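Local coordinates for protein 3-hydroxyacyl-thioester dehydratase X (Mycobacterium tuberculosis, PDB 4OOB) that catalyses the reversible hydration of (2E)-enoyl-CoA to (3R)-3-hydroxyacyl-CoA, accepting many chain lengths but preferring C8 to C12 substrates, at residues 230-235 against 239-244; 198-203 against 212-217. All coordinates share one frame; numbering follows the deposited sequence.

Both contacts belong to the C-terminal hotdog half of the chain; their centres are about 10 Å apart, and both reach the same antiparallel sheet. Contact 1 pairs strands 226-234 and 238-244 as a hairpin, held by regular backbone hydrogen bonds; it is partly buried, apolar mainly on one face and more polar and exposed on the other. Contact 2 lies nearer the chain centre, is wholly buried where it touches, and rests on side-chain packing alone, from the end of helix 193-199 to strand 212-218. The apolar layers meet: Leu-230 CD1 lies 3.7 Å from Val-200 CG1, while Leu-241 CD2 reaches Val-200 CG2, Leu-201 CD2 and, at 4.2 Å, Tyr-214 CE1.

Contact 1 (230-235 against 239-244); sequences LYVAEG and WDLTLR
Residues Leu-230 to Glu-234 and Trp-239 to Leu-243 pair as the antiparallel arms of a beta hairpin, near the outer end of the C-terminal half of the sheet. Tyr-231 faces Thr-242 and Ala-233 faces Asp-240 in hydrogen-bonded pairs. The bond from Tyr-231 N to Thr-242 O is 2.8 Å long and nearly straight (174°); that from Asp-240 N to Ala-233 O measures 3.0 Å. Leu-230/Leu-243, Val-232/Leu-241 and Glu-234/Trp-239 are the non-hydrogen-bonded pairs, on the face of the hotdog sheet covered by the chain that follows helix 193-199, Leu-230 meeting Val-200 and Trp-239 meeting Ile-204 and Phe-208. There Val-232 CG1, anti to the backbone N (chi1 -178°), runs beside both neighbours, 3.7 Å from Trp-239 CD1 at the indole edge and 4.0 Å from Leu-241 CD1. Toward the turn, Glu-234 extends alongside the indole with its carboxylate 75° from the ring plane. Trp-239 NE1 to Glu-234 OE1 is a weak, strongly bent bond at most, and OE1 itself is less surely placed; the carboxylate's stronger partner is Arg-207. On the other face Arg-244 crosses the Tyr-231 side chain at about a right angle, its CG 3.6 Å from Tyr-231 CE2; the chain then bends at chi3, and the methyl CG2 of Thr-242 covers one face of its guanidinium, 3.7 Å above the plane. Tyr-231 OH bonds to Pro-148 O, and Asp-240 forms a salt bridge with Arg-258.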
ATOM      1  N   LEU A 230      16.387   4.609  -2.822  1.00 19.62           N
ATOM      2  CA  LEU A 230      15.784   4.513  -1.487  1.00 19.18           C
ATOM      3  C   LEU A 230      16.770   4.987  -0.395  1.00 19.69           C
ATOM      4  O   LEU A 230      17.876   4.483  -0.272  1.00 20.60           O
ATOM      5  CB  LEU A 230      15.297   3.085  -1.173  1.00 18.42           C
ATOM      6  CG  LEU A 230      14.825   2.888   0.288  1.00 17.78           C
ATOM      7  CD1 LEU A 230      13.506   3.580   0.527  1.00 17.61           C
ATOM      8  CD2 LEU A 230      14.716   1.415   0.639  1.00 18.28           C
ATOM      9  N   TYR A 231      16.311   5.940   0.402  1.00 19.93           N
ATOM     10  CA  TYR A 231      17.030   6.473   1.555  1.00 19.76           C
ATOM     11  C   TYR A 231      16.405   6.006   2.873  1.00 19.89           C
ATOM     12  O   TYR A 231      15.174   6.065   3.084  1.00 18.66           O
ATOM     13  CB  TYR A 231      17.009   7.984   1.503  1.00 19.56           C
ATOM     14  CG  TYR A 231      17.667   8.457   0.241  1.00 21.29           C
ATOM     15  CD1 TYR A 231      19.014   8.786   0.226  1.00 22.49           C
ATOM     16  CD2 TYR A 231      16.962   8.527  -0.939  1.00 21.59           C
ATOM     17  CE1 TYR A 231      19.625   9.185  -0.929  1.00 23.37           C
ATOM     18  CE2 TYR A 231      17.562   8.946  -2.104  1.00 22.94           C
ATOM     19  CZ  TYR A 231      18.892   9.262  -2.077  1.00 24.25           C
ATOM     20  OH  TYR A 231      19.485   9.679  -3.210  1.00 26.85           O
ATOM     21  N   VAL A 232      17.276   5.555   3.746  1.00 21.13           N
ATOM     22  CA  VAL A 232      16.915   4.984   5.031  1.00 24.31           C
ATOM     23  C   VAL A 232      17.806   5.573   6.139  1.00 25.40           C
ATOM     24  O   VAL A 232      19.012   5.456   6.086  1.00 22.91           O
ATOM     25  CB  VAL A 232      17.115   3.466   5.030  1.00 24.62           C
ATOM     26  CG1 VAL A 232      16.680   2.878   6.360  1.00 25.18           C
ATOM     27  CG2 VAL A 232      16.312   2.840   3.895  1.00 25.98           C
ATOM     28  N   ALA A 233      17.180   6.218   7.117  1.00 27.43           N
ATOM     29  CA  ALA A 233      17.862   6.731   8.298  1.00 27.88           C
ATOM     30  C   ALA A 233      17.340   5.891   9.415  1.00 30.81           C
ATOM     31  O   ALA A 233      16.118   5.829   9.627  1.00 28.56           O
ATOM     32  CB  ALA A 233      17.530   8.202   8.523  1.00 26.63           C
ATOM     33  N   GLU A 234      18.258   5.202  10.092  1.00 36.08           N
ATOM     34  CA  GLU A 234      17.922   4.386  11.251  1.00 42.84           C
ATOM     35  C   GLU A 234      18.154   5.198  12.489  1.00 44.67           C
ATOM     36  O   GLU A 234      19.082   5.993  12.540  1.00 47.53           O
ATOM     37  CB  GLU A 234      18.770   3.137  11.329  1.00 47.13           C
ATOM     38  CG  GLU A 234      18.447   2.325  12.566  1.00 51.70           C
ATOM     39  CD  GLU A 234      18.723   0.856  12.382  1.00 56.45           C
ATOM     40  OE1 GLU A 234      18.419   0.321  11.275  1.00 56.49           O
ATOM     41  OE2 GLU A 234      19.229   0.244  13.353  1.00 57.14           O
ATOM     42  N   GLY A 235      17.295   4.998  13.477  1.00 46.88           N
ATOM     43  CA  GLY A 235      17.317   5.787  14.690  1.00 46.80           C
ATOM     44  C   GLY A 235      16.895   4.934  15.859  1.00 47.60           C
ATOM     45  O   GLY A 235      16.587   3.753  15.698  1.00 49.16           O
ATOM     46  N   TRP A 239      12.740   3.916  11.916  1.00 27.95           N
ATOM     47  CA  TRP A 239      13.254   4.181  10.588  1.00 26.08           C
ATOM     48  C   TRP A 239      12.466   5.247   9.878  1.00 24.90           C
ATOM     49  O   TRP A 239      11.238   5.280   9.957  1.00 24.86           O
ATOM     50  CB  TRP A 239      13.208   2.911   9.756  1.00 26.13           C
ATOM     51  CG  TRP A 239      14.160   1.837  10.162  1.00 28.62           C
ATOM     52  CD1 TRP A 239      15.389   1.595   9.622  1.00 30.13           C
ATOM     53  CD2 TRP A 239      13.946   0.811  11.147  1.00 28.85           C
ATOM     54  NE1 TRP A 239      15.963   0.500  10.228  1.00 31.51           N
ATOM     55  CE2 TRP A 239      15.093  -0.007  11.154  1.00 30.04           C
ATOM     56  CE3 TRP A 239      12.912   0.520  12.034  1.00 28.48           C
ATOM     57  CZ2 TRP A 239      15.231  -1.096  12.013  1.00 29.53           C
ATOM     58  CZ3 TRP A 239      13.050  -0.552  12.892  1.00 28.14           C
ATOM     59  CH2 TRP A 239      14.195  -1.355  12.868  1.00 29.14           C
ATOM     60  N   ASP A 240      13.180   6.115   9.178  1.00 24.39           N
ATOM     61  CA  ASP A 240      12.585   7.110   8.269  1.00 25.26           C
ATOM     62  C   ASP A 240      13.009   6.699   6.864  1.00 23.90           C
ATOM     63  O   ASP A 240      14.211   6.462   6.610  1.00 22.98           O
ATOM     64  CB  ASP A 240      13.103   8.521   8.538  1.00 26.35           C
ATOM     65  CG  ASP A 240      12.569   9.116   9.847  1.00 28.12           C
ATOM     66  OD1 ASP A 240      11.671   8.527  10.504  1.00 29.50           O
ATOM     67  OD2 ASP A 240      13.057  10.203  10.192  1.00 29.96           O
ATOM     68  N   LEU A 241      12.023   6.582   5.982  1.00 23.20           N
ATOM     69  CA  LEU A 241      12.229   6.109   4.597  1.00 22.56           C
ATOM     70  C   LEU A 241      11.762   7.164   3.600  1.00 21.83           C
ATOM     71  O   LEU A 241      10.724   7.802   3.792  1.00 20.68           O
ATOM     72  CB  LEU A 241      11.431   4.828   4.339  1.00 23.01           C
ATOM     73  CG  LEU A 241      11.827   3.416   4.783  1.00 23.75           C
ATOM     74  CD1 LEU A 241      12.742   3.354   5.957  1.00 25.07           C
ATOM     75  CD2 LEU A 241      10.607   2.570   5.123  1.00 25.03           C
ATOM     76  N   THR A 242      12.561   7.356   2.549  1.00 22.13           N
ATOM     77  CA  THR A 242      12.155   8.126   1.393  1.00 22.28           C
ATOM     78  C   THR A 242      12.611   7.448   0.126  1.00 20.99           C
ATOM     79  O   THR A 242      13.803   7.125  -0.026  1.00 22.51           O
ATOM     80  CB  THR A 242      12.745   9.541   1.361  1.00 22.38           C
ATOM     81  OG1 THR A 242      12.399  10.211   2.545  1.00 24.59           O
ATOM     82  CG2 THR A 242      12.124  10.298   0.278  1.00 22.91           C
ATOM     83  N   LEU A 243      11.658   7.219  -0.767  1.00 19.74           N
ATOM     84  CA  LEU A 243      11.936   6.674  -2.085  1.00 19.47           C
ATOM     85  C   LEU A 243      11.741   7.779  -3.104  1.00 20.63           C
ATOM     86  O   LEU A 243      10.680   8.355  -3.164  1.00 20.30           O
ATOM     87  CB  LEU A 243      10.948   5.544  -2.392  1.00 18.44           C
ATOM     88  CG  LEU A 243      11.083   4.795  -3.729  1.00 17.74           C
ATOM     89  CD1 LEU A 243      12.286   3.849  -3.720  1.00 18.23           C
ATOM     90  CD2 LEU A 243       9.823   4.069  -4.113  1.00 17.07           C
ATOM     91  N   ARG A 244      12.738   8.063  -3.927  1.00 23.86           N
ATOM     92  CA  ARG A 244      12.611   9.143  -4.957  1.00 27.28           C
ATOM     93  C   ARG A 244      13.151   8.760  -6.342  1.00 28.26           C
ATOM     94  O   ARG A 244      13.803   7.748  -6.462  1.00 28.62           O
ATOM     95  CB  ARG A 244      13.280  10.410  -4.457  1.00 29.40           C
ATOM     96  CG  ARG A 244      14.494  10.185  -3.632  1.00 31.88           C
ATOM     97  CD  ARG A 244      15.197  11.505  -3.351  1.00 38.30           C
ATOM     98  NE  ARG A 244      15.076  12.037  -1.985  1.00 41.98           N
ATOM     99  CZ  ARG A 244      14.184  12.945  -1.582  1.00 46.41           C
ATOM    100  NH1 ARG A 244      13.257  13.408  -2.419  1.00 49.96           N
ATOM    101  NH2 ARG A 244      14.217  13.392  -0.331  1.00 44.67           N
TER

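Contact 2 (198-203 against 212-217); sequences AAVLAN and VRYSVR
Val-200 and Leu-201, at the C-terminal side of helix 193-199, pack against Tyr-214 of strand 212-218. The pairing joins helix to sheet in a hotdog fold, in which an antiparallel sheet wraps round a helix, and all three touching residues are buried. A type I beta turn runs from Ala-199 to Ala-202, with Val-200 and Leu-201 at its middle positions, both with CB directed toward the strand.

The tight part is the outer half of the tyrosine ring. Its CG set trans to N (chi1 -180°), Tyr-214 reaches off the strand into the interior, bridging backbones whose nearest CA atoms, those of Leu-201 and Tyr-214, are still 10.1 Å apart. Leu-201 lays its CD2 methyl over one ring face in a CH-pi contact, 4.0 Å from the centroid of the Tyr-214 ring and displaced toward the hydroxyl end, so that CD2 is 3.6 Å from Tyr-214 CZ. The second branch, CD1, approaches Tyr-214 CE2 at 3.8 Å. Val-216 CG2 covers the opposite face near the rim, leaving the ring between two aliphatic groups. The buried hydroxyl is satisfied by Ala-197 O, in the helix.

Elsewhere the two segments part. Ala-202 and Asn-203 lead away to a more exposed loop, and Ser-215 and Arg-217 alternate onto the outer side of the sheet, where they bind His-74 and Glu-72 of strand 69-77 through a hydrogen bond and a salt bridge. This polar, partly open side contrasts with the aliphatic packing round the ring, which is closest at the hydroxyl: Val-200 CG2 sits 3.2 Å from Tyr-214 OH.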
ATOM      1  N   ALA A 198       5.665  -2.116   0.296  1.00 12.59           N
ATOM      2  CA  ALA A 198       6.178  -3.365   0.749  1.00 12.55           C
ATOM      3  C   ALA A 198       7.654  -3.443   0.366  1.00 13.07           C
ATOM      4  O   ALA A 198       8.473  -3.719   1.233  1.00 13.01           O
ATOM      5  CB  ALA A 198       5.418  -4.518   0.154  1.00 12.78           C
ATOM      6  N   ALA A 199       7.986  -3.168  -0.907  1.00 13.03           N
ATOM      7  CA  ALA A 199       9.376  -3.351  -1.425  1.00 13.31           C
ATOM      8  C   ALA A 199      10.461  -2.603  -0.605  1.00 13.78           C
ATOM      9  O   ALA A 199      11.555  -3.107  -0.408  1.00 14.29           O
ATOM     10  CB  ALA A 199       9.428  -2.938  -2.870  1.00 13.04           C
ATOM     11  N   VAL A 200      10.129  -1.422  -0.075  1.00 14.23           N
ATOM     12  CA  VAL A 200      11.101  -0.618   0.733  1.00 14.22           C
ATOM     13  C   VAL A 200      11.499  -1.238   2.090  1.00 14.51           C
ATOM     14  O   VAL A 200      12.472  -0.810   2.717  1.00 14.09           O
ATOM     15  CB  VAL A 200      10.617   0.829   0.958  1.00 13.62           C
ATOM     16  CG1 VAL A 200      10.492   1.548  -0.372  1.00 13.29           C
ATOM     17  CG2 VAL A 200       9.344   0.876   1.772  1.00 13.60           C
ATOM     18  N   LEU A 201      10.769  -2.282   2.521  1.00 14.87           N
ATOM     19  CA  LEU A 201      10.991  -2.887   3.825  1.00 15.16           C
ATOM     20  C   LEU A 201      12.060  -3.974   3.767  1.00 16.18           C
ATOM     21  O   LEU A 201      12.428  -4.500   4.769  1.00 17.83           O
ATOM     22  CB  LEU A 201       9.663  -3.440   4.389  1.00 14.62           C
ATOM     23  CG  LEU A 201       8.493  -2.451   4.537  1.00 14.28           C
ATOM     24  CD1 LEU A 201       7.269  -3.088   5.176  1.00 13.96           C
ATOM     25  CD2 LEU A 201       8.939  -1.228   5.362  1.00 14.32           C
ATOM     26  N   ALA A 202      12.590  -4.286   2.599  1.00 17.96           N
ATOM     27  CA  ALA A 202      13.467  -5.448   2.430  1.00 19.61           C
ATOM     28  C   ALA A 202      14.698  -5.335   3.287  1.00 22.62           C
ATOM     29  O   ALA A 202      15.301  -4.252   3.381  1.00 22.16           O
ATOM     30  CB  ALA A 202      13.873  -5.597   0.977  1.00 19.18           C
ATOM     31  N   ASN A 203      15.074  -6.455   3.911  1.00 26.01           N
ATOM     32  CA  ASN A 203      16.238  -6.504   4.813  1.00 31.07           C
ATOM     33  C   ASN A 203      15.945  -5.785   6.148  1.00 32.26           C
ATOM     34  O   ASN A 203      15.852  -6.477   7.182  1.00 32.47           O
ATOM     35  CB  ASN A 203      17.534  -5.953   4.147  1.00 32.69           C
ATOM     36  CG  ASN A 203      17.830  -6.608   2.789  1.00 35.41           C
ATOM     37  OD1 ASN A 203      18.083  -5.912   1.798  1.00 37.98           O
ATOM     38  ND2 ASN A 203      17.791  -7.940   2.740  1.00 32.81           N
ATOM     39  N   VAL A 212       4.542  -2.708  15.906  1.00 19.76           N
ATOM     40  CA  VAL A 212       5.132  -1.629  15.106  1.00 19.97           C
ATOM     41  C   VAL A 212       4.095  -0.874  14.293  1.00 19.12           C
ATOM     42  O   VAL A 212       3.072  -1.445  13.888  1.00 18.44           O
ATOM     43  CB  VAL A 212       6.295  -2.203  14.204  1.00 20.08           C
ATOM     44  CG1 VAL A 212       5.794  -3.105  13.105  1.00 19.49           C
ATOM     45  CG2 VAL A 212       7.148  -1.114  13.601  1.00 21.16           C
ATOM     46  N   ARG A 213       4.362   0.409  14.058  1.00 19.08           N
ATOM     47  CA  ARG A 213       3.492   1.277  13.231  1.00 19.55           C
ATOM     48  C   ARG A 213       4.269   1.692  11.970  1.00 18.61           C
ATOM     49  O   ARG A 213       5.459   2.069  12.029  1.00 19.00           O
ATOM     50  CB  ARG A 213       2.991   2.537  14.026  1.00 22.19           C
ATOM     51  CG  ARG A 213       2.003   3.457  13.248  1.00 23.16           C
ATOM     52  CD  ARG A 213       1.483   4.698  14.009  1.00 22.80           C
ATOM     53  N   TYR A 214       3.604   1.596  10.820  1.00 17.08           N
ATOM     54  CA  TYR A 214       4.181   1.949   9.525  1.00 15.63           C
ATOM     55  C   TYR A 214       3.257   2.950   8.808  1.00 14.96           C
ATOM     56  O   TYR A 214       2.154   2.611   8.417  1.00 15.12           O
ATOM     57  CB  TYR A 214       4.384   0.648   8.721  1.00 14.81           C
ATOM     58  CG  TYR A 214       4.991   0.785   7.320  1.00 13.95           C
ATOM     59  CD1 TYR A 214       6.004   1.725   7.051  1.00 14.05           C
ATOM     60  CD2 TYR A 214       4.579  -0.024   6.300  1.00 12.81           C
ATOM     61  CE1 TYR A 214       6.569   1.836   5.789  1.00 13.81           C
ATOM     62  CE2 TYR A 214       5.144   0.080   5.039  1.00 13.25           C
ATOM     63  CZ  TYR A 214       6.137   1.012   4.779  1.00 13.34           C
ATOM     64  OH  TYR A 214       6.690   1.129   3.504  1.00 13.46           O
ATOM     65  N   SER A 215       3.723   4.187   8.679  1.00 15.22           N
ATOM     66  CA  SER A 215       3.004   5.300   8.044  1.00 15.23           C
ATOM     67  C   SER A 215       3.662   5.726   6.769  1.00 15.27           C
ATOM     68  O   SER A 215       4.833   6.083   6.756  1.00 14.86           O
ATOM     69  CB  SER A 215       2.997   6.521   8.954  1.00 16.06           C
ATOM     70  OG  SER A 215       2.213   6.217  10.096  1.00 17.53           O
ATOM     71  N   VAL A 216       2.886   5.686   5.702  1.00 15.88           N
ATOM     72  CA  VAL A 216       3.355   5.973   4.392  1.00 16.38           C
ATOM     73  C   VAL A 216       2.517   7.095   3.813  1.00 17.17           C
ATOM     74  O   VAL A 216       1.288   7.088   3.846  1.00 16.89           O
ATOM     75  CB  VAL A 216       3.232   4.732   3.468  1.00 16.18           C
ATOM     76  CG1 VAL A 216       3.654   5.078   2.050  1.00 16.70           C
ATOM     77  CG2 VAL A 216       4.104   3.600   3.983  1.00 16.56           C
ATOM     78  N   ARG A 217       3.218   8.032   3.233  1.00 18.92           N
ATOM     79  CA  ARG A 217       2.623   9.107   2.455  1.00 21.76           C
ATOM     80  C   ARG A 217       3.057   8.923   0.987  1.00 18.20           C
ATOM     81  O   ARG A 217       4.264   8.909   0.709  1.00 17.33           O
ATOM     82  CB  ARG A 217       3.163  10.429   3.026  1.00 26.35           C
ATOM     83  CG  ARG A 217       2.183  11.573   3.120  1.00 34.02           C
ATOM     84  CD  ARG A 217       1.678  12.021   1.738  1.00 39.54           C
ATOM     85  NE  ARG A 217       0.263  12.424   1.818  1.00 48.96           N
ATOM     86  CZ  ARG A 217      -0.558  12.604   0.786  1.00 47.63           C
ATOM     87  NH1 ARG A 217      -0.139  12.436  -0.462  1.00 45.85           N
ATOM     88  NH2 ARG A 217      -1.815  12.949   1.025  1.00 50.31           N
TER